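PilX (Neisseria meningitidis, PDB 2OPD) is a minor type IV pilin that probably helps meningococci aggregate and adhere through their type IV pili. Local coordinates at residues A[3-8]-A[84-89]; A[22-27]-A[72-77]. One frame throughout, in Å; residues are numbered along the deposited sequence.

Contact 1. Residues A[3-8]-A[84-89]; sequences EFEKGY and TGYTLS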
loop_
_atom_site.group_PDB
_atom_site.type_symbol
_atom_site.label_atom_id
_atom_site.label_comp_id
_atom_site.label_asym_id
_atom_site.label_seq_id
_atom_site.Cartn_x
_atom_site.Cartn_y
_atom_site.Cartn_z
ATOM N N GLU A 3 -0.673 -21.985 -1.449
ATOM C CA GLU A 3 0.619 -21.555 -2.089
ATOM C C GLU A 3 1.453 -20.638 -1.209
ATOM O O GLU A 3 0.928 -19.912 -0.357
ATOM C CB GLU A 3 0.408 -20.892 -3.470
ATOM C CG GLU A 3 1.722 -20.743 -4.269
ATOM C CD GLU A 3 1.564 -20.757 -5.800
ATOM O OE1 GLU A 3 2.602 -20.544 -6.471
ATOM O OE2 GLU A 3 0.440 -20.989 -6.338
ATOM N N PHE A 4 2.765 -20.711 -1.423
ATOM C CA PHE A 4 3.718 -19.764 -0.855
ATOM C C PHE A 4 3.384 -18.329 -1.274
ATOM O O PHE A 4 3.505 -17.407 -0.493
ATOM C CB PHE A 4 5.139 -20.116 -1.309
ATOM C CG PHE A 4 5.573 -21.513 -0.945
ATOM C CD1 PHE A 4 5.922 -22.426 -1.934
ATOM C CD2 PHE A 4 5.638 -21.917 0.383
ATOM C CE1 PHE A 4 6.329 -23.719 -1.609
ATOM C CE2 PHE A 4 6.042 -23.220 0.712
ATOM C CZ PHE A 4 6.384 -24.111 -0.285
ATOM N N GLU A 5 2.960 -18.147 -2.515
ATOM C CA GLU A 5 2.635 -16.820 -2.991
ATOM C C GLU A 5 1.460 -16.132 -2.271
ATOM O O GLU A 5 1.606 -14.980 -1.838
ATOM C CB GLU A 5 2.462 -16.794 -4.493
ATOM C CG GLU A 5 2.836 -15.440 -5.045
ATOM C CD GLU A 5 2.461 -15.271 -6.493
ATOM O OE1 GLU A 5 2.755 -16.155 -7.321
ATOM O OE2 GLU A 5 1.877 -14.223 -6.789
ATOM N N LYS A 6 0.327 -16.819 -2.124
ATOM C CA LYS A 6 -0.755 -16.284 -1.308
ATOM C C LYS A 6 -0.197 -16.033 0.070
ATOM O O LYS A 6 -0.530 -15.030 0.699
ATOM C CB LYS A 6 -1.921 -17.270 -1.157
ATOM C CG LYS A 6 -3.026 -17.220 -2.206
ATOM C CD LYS A 6 -3.805 -18.554 -2.159
ATOM C CE LYS A 6 -5.016 -18.623 -3.110
ATOM N NZ LYS A 6 -5.836 -19.896 -2.941
ATOM N N GLY A 7 0.635 -16.956 0.544
ATOM C CA GLY A 7 1.298 -16.816 1.838
ATOM C C GLY A 7 2.011 -15.475 1.939
ATOM O O GLY A 7 1.888 -14.764 2.944
ATOM N N TYR A 8 2.724 -15.113 0.877
ATOM C CA TYR A 8 3.494 -13.899 0.838
ATOM C C TYR A 8 2.593 -12.682 0.695
ATOM O O TYR A 8 2.868 -11.649 1.303
ATOM C CB TYR A 8 4.480 -13.916 -0.330
ATOM C CG TYR A 8 5.764 -14.658 -0.081
ATOM C CD1 TYR A 8 5.762 -15.951 0.418
ATOM C CD2 TYR A 8 6.990 -14.078 -0.388
ATOM C CE1 TYR A 8 6.949 -16.655 0.622
ATOM C CE2 TYR A 8 8.189 -14.769 -0.187
ATOM C CZ TYR A 8 8.154 -16.059 0.317
ATOM O OH TYR A 8 9.326 -16.752 0.528
ATOM N N THR A 84 10.619 -11.048 -10.316
ATOM C CA THR A 84 10.282 -12.077 -9.329
ATOM C C THR A 84 9.290 -13.141 -9.785
ATOM O O THR A 84 9.178 -14.183 -9.138
ATOM C CB THR A 84 9.721 -11.452 -8.043
ATOM O OG1 THR A 84 8.568 -10.662 -8.360
ATOM C CG2 THR A 84 10.805 -10.608 -7.313
ATOM N N GLY A 85 8.587 -12.890 -10.897
ATOM C CA GLY A 85 7.506 -13.768 -11.372
ATOM C C GLY A 85 6.214 -13.714 -10.563
ATOM O O GLY A 85 5.307 -14.515 -10.765
ATOM N N TYR A 86 6.098 -12.750 -9.658
ATOM C CA TYR A 86 4.877 -12.620 -8.866
ATOM C C TYR A 86 3.836 -11.645 -9.417
ATOM O O TYR A 86 4.173 -10.656 -10.105
ATOM C CB TYR A 86 5.206 -12.213 -7.436
ATOM C CG TYR A 86 5.674 -13.329 -6.579
ATOM C CD1 TYR A 86 5.578 -14.647 -6.985
ATOM C CD2 TYR A 86 6.161 -13.068 -5.333
ATOM C CE1 TYR A 86 6.023 -15.682 -6.154
ATOM C CE2 TYR A 86 6.579 -14.056 -4.512
ATOM C CZ TYR A 86 6.527 -15.348 -4.909
ATOM O OH TYR A 86 6.970 -16.283 -4.022
ATOM N N THR A 87 2.578 -11.905 -9.040
ATOM C CA THR A 87 1.447 -11.085 -9.460
ATOM C C THR A 87 0.573 -10.583 -8.293
ATOM O O THR A 87 0.339 -9.381 -8.153
ATOM C CB THR A 87 0.601 -11.885 -10.401
ATOM O OG1 THR A 87 0.216 -13.074 -9.716
ATOM C CG2 THR A 87 1.418 -12.257 -11.641
ATOM N N LEU A 88 0.095 -11.498 -7.447
ATOM C CA LEU A 88 -0.756 -11.103 -6.286
ATOM C C LEU A 88 -0.323 -9.771 -5.659
ATOM O O LEU A 88 0.856 -9.533 -5.440
ATOM C CB LEU A 88 -0.814 -12.220 -5.218
ATOM C CG LEU A 88 -1.394 -13.576 -5.621
ATOM C CD1 LEU A 88 -1.660 -14.365 -4.436
ATOM C CD2 LEU A 88 -2.682 -13.426 -6.411
ATOM N N SER A 89 -1.274 -8.906 -5.355
ATOM C CA SER A 89 -0.938 -7.583 -4.811
ATOM C C SER A 89 -1.871 -7.144 -3.693
ATOM O O SER A 89 -2.724 -7.904 -3.233
ATOM C CB SER A 89 -0.950 -6.536 -5.919
ATOM O OG SER A 89 -0.188 -7.021 -6.982
#
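Glu5 turns its CG anti to the backbone N (chi1 -151°) and stays extended beyond it, which carries the carboxylate from the helix to Tyr86 and the backbone of Thr87 and Leu88. Tyr86 CG lies beside its own backbone N, and the end of the ring comes back toward the helix. The two side chains run alongside each other, pointing opposite ways. Glu5 CG sits over one face of the Tyr86 ring, 3.5 Å from the centroid, in a CH-pi contact. The carboxylate continues over the rim of that face, its plane tilted by 25° from the ring. Glu5 CD comes to 3.2 Å from Tyr86 CD1, a tight stack.

The far oxygen, Glu5 OE2, faces two successive backbone amides. Thr87 N donates to Glu5 OE2 at 3.3 Å, nearly straight (169°). Leu88 N donates to the same Glu5 OE2 at 3.3 Å along a more bent path. Both bonds are weak, but together they tie one carboxylate oxygen to the loop. Glu5 lies in the first turn of its helix, where the helix end would probably also steady a negative charge.

Leu88 adds an apolar touch on one flank: its CD1 lies 3.8 Å from Lys6 CA and also meets Lys6 CG. On the other flank the Tyr86 hydroxyl stands above the centre of the Tyr8 ring, while Lys58 hydrogen-bonds to that hydroxyl.

The contact lies at the protein surface. It joins the first turns of helix 4-29 to the loop between strands 74-80 and 89-93. Tyr86 also rests on Pro80 at the end of the first of these strands, and Gln9, further along the helix, bonds to Ser89 O.

Contact 2. Residues A[22-27]-A[72-77]; sequences ISKQFI and RAYSLV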
loop_
_atom_site.group_PDB
_atom_site.type_symbol
_atom_site.label_atom_id
_atom_site.label_comp_id
_atom_site.label_asym_id
_atom_site.label_seq_id
_atom_site.Cartn_x
_atom_site.Cartn_y
_atom_site.Cartn_z
ATOM N N ILE A 22 2.170 3.532 11.361
ATOM C CA ILE A 22 3.193 4.555 11.534
ATOM C C ILE A 22 2.773 5.842 10.808
ATOM O O ILE A 22 2.899 6.926 11.360
ATOM C CB ILE A 22 4.591 4.059 11.060
ATOM C CG1 ILE A 22 5.019 2.798 11.842
ATOM C CG2 ILE A 22 5.653 5.121 11.261
ATOM C CD1 ILE A 22 6.282 2.112 11.264
ATOM N N SER A 23 2.243 5.712 9.582
ATOM C CA SER A 23 1.721 6.878 8.855
ATOM C C SER A 23 0.659 7.665 9.650
ATOM O O SER A 23 0.728 8.886 9.717
ATOM C CB SER A 23 1.164 6.483 7.501
ATOM O OG SER A 23 2.151 5.894 6.691
ATOM N N LYS A 24 -0.289 6.975 10.275
ATOM C CA LYS A 24 -1.201 7.633 11.174
ATOM C C LYS A 24 -0.421 8.563 12.135
ATOM O O LYS A 24 -0.757 9.755 12.275
ATOM C CB LYS A 24 -1.967 6.625 12.018
ATOM C CG LYS A 24 -2.875 5.600 11.317
ATOM C CD LYS A 24 -3.562 4.838 12.455
ATOM C CE LYS A 24 -4.099 3.454 12.061
ATOM N NZ LYS A 24 -5.052 3.587 10.963
ATOM N N GLN A 25 0.592 8.032 12.836
ATOM C CA GLN A 25 1.372 8.869 13.736
ATOM C C GLN A 25 1.986 10.076 13.029
ATOM O O GLN A 25 2.031 11.153 13.618
ATOM C CB GLN A 25 2.473 8.057 14.415
ATOM C CG GLN A 25 1.950 6.984 15.342
ATOM C CD GLN A 25 1.118 7.582 16.464
ATOM O OE1 GLN A 25 1.456 8.667 17.030
ATOM N NE2 GLN A 25 0.021 6.890 16.806
ATOM N N PHE A 26 2.472 9.938 11.801
ATOM C CA PHE A 26 2.984 11.126 11.077
ATOM C C PHE A 26 1.930 12.229 11.069
ATOM O O PHE A 26 2.218 13.394 11.291
ATOM C CB PHE A 26 3.465 10.824 9.614
ATOM C CG PHE A 26 4.892 10.267 9.535
ATOM C CD1 PHE A 26 6.000 11.129 9.591
ATOM C CD2 PHE A 26 5.115 8.903 9.428
ATOM C CE1 PHE A 26 7.292 10.642 9.542
ATOM C CE2 PHE A 26 6.429 8.382 9.385
ATOM C CZ PHE A 26 7.519 9.250 9.438
ATOM N N ILE A 27 0.705 11.827 10.828
ATOM C CA ILE A 27 -0.402 12.765 10.764
ATOM C C ILE A 27 -0.746 13.364 12.121
ATOM O O ILE A 27 -0.771 14.570 12.252
ATOM C CB ILE A 27 -1.604 12.165 9.952
ATOM C CG1 ILE A 27 -1.207 12.113 8.471
ATOM C CG2 ILE A 27 -2.813 13.009 10.076
ATOM C CD1 ILE A 27 -1.686 10.888 7.755
ATOM N N ARG A 72 -4.105 13.758 3.588
ATOM C CA ARG A 72 -4.383 12.863 4.726
ATOM C C ARG A 72 -5.238 11.646 4.298
ATOM O O ARG A 72 -5.264 10.609 4.963
ATOM C CB ARG A 72 -4.944 13.602 5.950
ATOM C CG ARG A 72 -3.848 14.255 6.848
ATOM C CD ARG A 72 -3.722 15.772 6.653
ATOM N NE ARG A 72 -2.560 16.396 7.309
ATOM C CZ ARG A 72 -2.174 17.653 7.084
ATOM N NH1 ARG A 72 -1.111 18.161 7.716
ATOM N NH2 ARG A 72 -2.862 18.419 6.226
ATOM N N ALA A 73 -5.888 11.776 3.147
ATOM C CA ALA A 73 -6.576 10.673 2.498
ATOM C C ALA A 73 -5.632 9.863 1.561
ATOM O O ALA A 73 -5.674 9.961 0.362
ATOM C CB ALA A 73 -7.746 11.225 1.722
ATOM N N TYR A 74 -4.754 9.064 2.111
ATOM C CA TYR A 74 -3.752 8.483 1.278
ATOM C C TYR A 74 -4.168 7.053 1.125
ATOM O O TYR A 74 -5.143 6.631 1.752
ATOM C CB TYR A 74 -2.383 8.595 1.941
ATOM C CG TYR A 74 -2.296 7.972 3.307
ATOM C CD1 TYR A 74 -1.974 6.642 3.450
ATOM C CD2 TYR A 74 -2.512 8.715 4.464
ATOM C CE1 TYR A 74 -1.858 6.079 4.658
ATOM C CE2 TYR A 74 -2.403 8.127 5.722
ATOM C CZ TYR A 74 -2.087 6.810 5.804
ATOM O OH TYR A 74 -1.968 6.166 7.010
ATOM N N SER A 75 -3.450 6.331 0.273
ATOM C CA SER A 75 -3.578 4.896 0.195
ATOM C C SER A 75 -2.192 4.232 0.029
ATOM O O SER A 75 -1.199 4.892 -0.303
ATOM C CB SER A 75 -4.531 4.530 -0.944
ATOM O OG SER A 75 -3.969 4.825 -2.228
ATOM N N LEU A 76 -2.117 2.935 0.278
ATOM C CA LEU A 76 -0.849 2.186 0.116
ATOM C C LEU A 76 -1.032 1.094 -0.918
ATOM O O LEU A 76 -2.031 0.373 -0.903
ATOM C CB LEU A 76 -0.372 1.561 1.442
ATOM C CG LEU A 76 -0.362 2.515 2.629
ATOM C CD1 LEU A 76 -0.245 1.742 3.890
ATOM C CD2 LEU A 76 0.706 3.591 2.528
ATOM N N VAL A 77 -0.073 0.966 -1.815
ATOM C CA VAL A 77 -0.155 -0.042 -2.821
ATOM C C VAL A 77 1.068 -0.927 -2.701
ATOM O O VAL A 77 2.179 -0.448 -2.559
ATOM C CB VAL A 77 -0.235 0.555 -4.269
ATOM C CG1 VAL A 77 -0.150 -0.549 -5.275
ATOM C CG2 VAL A 77 -1.542 1.349 -4.480
#
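The Tyr74 ring meets Ser23 CB and Ile27 CD1 at a slant, neither squarely over a face nor at an edge. The Arg72 guanidinium has Ile27 CG2 near its plane, at the edge. On the helix side, Phe26 meets Phe45 of helix 35-48.

Ile27 does most of the apolar work. CD1 goes to the tyrosine, while CG2, and less closely CG1, touch Arg72 CG. Ile27 CD1 lies 3.5 Å from Tyr74 CE2. Ile27 CG2 lies 3.6 Å from Arg72 CG. The arginine thus touches the isoleucine mainly with its aliphatic part. Its chain is bent at chi2 (103°), and beyond the bend NH1 hydrogen-bonds to Asp33 O.

Tyr74 sets its CG between its backbone N and carbonyl carbon (chi1 57°), and the ring reaches the helix. The hydroxyl ends against Ser23, with Tyr74 OH 3.2 Å from Ser23 CB. Lys24 N is near the same oxygen but makes no hydrogen bond with it. The polar need is met one turn earlier in the helix, by Asn20 OD1. Ser23 OG does not bond to the tyrosine either; it bonds to Ile19 O, leaving its CB as the surface that packs. Val63 and Phe65 of the neighbouring strand touch Tyr74 too, so its buried ring is built into both sheet and helix.

The axes of helix 22-27 and strand 74-77 are 11.4 Å apart at closest approach and run roughly antiparallel, at 155°. No hydrogen bond joins the two segments. This is the packing of the type IV pilin fold, in which the long N-terminal helix lies against an antiparallel beta-sheet.

How the contacts relate
Contacts 1 and 2 share helix 4-29 and lie toward its two ends. Their centres are 25 Å apart, on opposite sides of the centre of the chain, and their nearest atoms are about 6 Å apart without touching. Along the chain the order is 3-8, 22-27, 72-77, 84-89, so both segments of contact 2 fall between those of contact 1. Segment 74-77 runs roughly antiparallel to segment 22-27; the loop after the strand then reaches the start of the helix. The result is one helix held to the sheet side at two separate places: by residues 72-77 in contact 2 and by the loop 84-89 in contact 1.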